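Local coordinates for protein superoxide dismutase [Ni] (Streptomyces coelicolor, PDB 1T6U) that catalyses the nickel-dependent dismutation of superoxide to hydrogen peroxide and molecular oxygen, working as a hollow homohexamer of four-helix-bundle subunits, at residues Gln76-Asn79 against Asp80-Ala84. The protein carries 1 engineered substitution. Numbering follows the deposited sequence.
Sequences QLVN and DTLKA
The amide of Gln76 and the carboxylate of Asp80 meet one turn apart with their planes turned 48° against each other. NE2 of Gln76 directs an N-H, in the plane of its own amide, at OD1 of Asp80 at 2.8 Å, and reaches that oxygen from above the carboxylate plane. With CG anti to the backbone N (chi1 -171°) and a bend at chi2, the glutamine side chain reaches forward one turn to this oxygen, while its OE1 hydrogen-bonds NE2 of His75 of a second subunit. The second flat group, the amide of Asn79, offers OD1 to NZ of Lys83 at 2.7 Å, the donor tilted 19° from the carbonyl plane; the lysine runs extended past this oxygen until a bend at chi4 brings the ammonium onto it. ND2 of Asn79 bonds Trp59 O, and NZ of Lys83 bonds Ser60 O and Phe63 O, all three carbonyls on the second subunit. A methionine in place of Lys83 would probably leave OD1 of Asn79 and those two carbonyls without their shared donor. On the side facing the chain's own helices, OG1 of Thr81 binds Leu77 O at 2.8 Å from above the carbonyl plane, and Thr81 N reaches the same oxygen at 2.9 Å, a double grip on one acceptor. CG1 of Val78 lies 4.3 Å from CD1 of Leu82, and both residues pack on helix 34-62, whereas Leu77 and Thr81 lean on Tyr103. With Asp80 N bonded to Gln76 O, Leu82 N to Val78 O and Lys83 N to Asn79 O, the ladder is the i to i+4 pattern of an alpha-helix, here helix 74-89 of the four-helix bundle, at a subunit interface of the hexamer.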
loop_
_atom_site.group_PDB
_atom_site.type_symbol
_atom_site.label_atom_id
_atom_site.label_comp_id
_atom_site.label_asym_id
_atom_site.label_seq_id
_atom_site.Cartn_x
_atom_site.Cartn_y
_atom_site.Cartn_z
ATOM N N GLN A 76 9.163 -11.055 -25.276
ATOM C CA GLN A 76 8.201 -12.160 -25.152
ATOM C C GLN A 76 8.483 -12.992 -23.926
ATOM O O GLN A 76 7.518 -13.487 -23.297
ATOM C CB GLN A 76 8.190 -13.047 -26.391
ATOM C CG GLN A 76 7.059 -14.058 -26.382
ATOM C CD GLN A 76 5.691 -13.448 -26.490
ATOM O OE1 GLN A 76 5.412 -12.633 -27.371
ATOM N NE2 GLN A 76 4.786 -13.820 -25.585
ATOM N N LEU A 77 9.740 -13.153 -23.567
ATOM C CA LEU A 77 10.068 -13.865 -22.348
ATOM C C LEU A 77 9.475 -13.161 -21.135
ATOM O O LEU A 77 8.869 -13.819 -20.275
ATOM C CB LEU A 77 11.573 -14.003 -22.222
ATOM C CG LEU A 77 12.081 -14.536 -20.870
ATOM C CD1 LEU A 77 11.562 -15.941 -20.656
ATOM C CD2 LEU A 77 13.601 -14.451 -20.898
ATOM N N VAL A 78 9.629 -11.844 -21.045
ATOM C CA VAL A 78 9.080 -11.153 -19.864
ATOM C C VAL A 78 7.553 -11.285 -19.853
ATOM O O VAL A 78 6.950 -11.533 -18.810
ATOM C CB VAL A 78 9.537 -9.698 -19.844
ATOM C CG1 VAL A 78 8.799 -8.906 -18.776
ATOM C CG2 VAL A 78 11.059 -9.607 -19.626
ATOM N N ASN A 79 6.935 -11.147 -21.037
ATOM C CA ASN A 79 5.469 -11.281 -21.115
ATOM C C ASN A 79 5.014 -12.663 -20.657
ATOM O O ASN A 79 4.068 -12.750 -19.885
ATOM C CB ASN A 79 4.914 -10.988 -22.503
ATOM C CG ASN A 79 3.427 -10.680 -22.495
ATOM O OD1 ASN A 79 2.597 -11.589 -22.712
ATOM N ND2 ASN A 79 3.100 -9.419 -22.264
ATOM N N ASP A 80 5.699 -13.706 -21.126
ATOM C CA ASP A 80 5.407 -15.075 -20.711
ATOM C C ASP A 80 5.642 -15.316 -19.206
ATOM O O ASP A 80 4.898 -16.076 -18.581
ATOM C CB ASP A 80 6.280 -16.055 -21.498
ATOM C CG ASP A 80 5.913 -16.131 -22.962
ATOM O OD1 ASP A 80 4.874 -15.564 -23.344
ATOM O OD2 ASP A 80 6.628 -16.741 -23.771
ATOM N N THR A 81 6.659 -14.664 -18.680
ATOM C CA THR A 81 6.898 -14.775 -17.246
ATOM C C THR A 81 5.740 -14.201 -16.460
ATOM O O THR A 81 5.264 -14.780 -15.476
ATOM C CB THR A 81 8.178 -14.009 -16.888
ATOM O OG1 THR A 81 9.305 -14.529 -17.631
ATOM C CG2 THR A 81 8.541 -14.162 -15.422
ATOM N N LEU A 82 5.268 -13.029 -16.867
ATOM C CA LEU A 82 4.171 -12.380 -16.156
ATOM C C LEU A 82 2.913 -13.215 -16.262
ATOM O O LEU A 82 2.213 -13.369 -15.272
ATOM C CB LEU A 82 3.953 -10.955 -16.675
ATOM C CG LEU A 82 5.124 -10.016 -16.361
ATOM C CD1 LEU A 82 4.937 -8.652 -17.011
ATOM C CD2 LEU A 82 5.357 -9.782 -14.872
ATOM N N LYS A 83 2.673 -13.770 -17.447
ATOM C CA LYS A 83 1.542 -14.666 -17.622
ATOM C C LYS A 83 1.672 -15.916 -16.760
ATOM O O LYS A 83 0.651 -16.468 -16.263
ATOM C CB LYS A 83 1.381 -14.979 -19.128
ATOM C CG LYS A 83 0.767 -13.817 -19.901
ATOM C CD LYS A 83 0.722 -14.126 -21.403
ATOM C CE LYS A 83 -0.261 -13.220 -22.119
ATOM N NZ LYS A 83 0.043 -11.773 -21.944
ATOM N N ALA A 84 2.883 -16.422 -16.581
ATOM C CA ALA A 84 3.082 -17.591 -15.749
ATOM C C ALA A 84 2.779 -17.285 -14.282
ATOM O O ALA A 84 2.279 -18.147 -13.539
ATOM C CB ALA A 84 4.470 -18.168 -15.868
#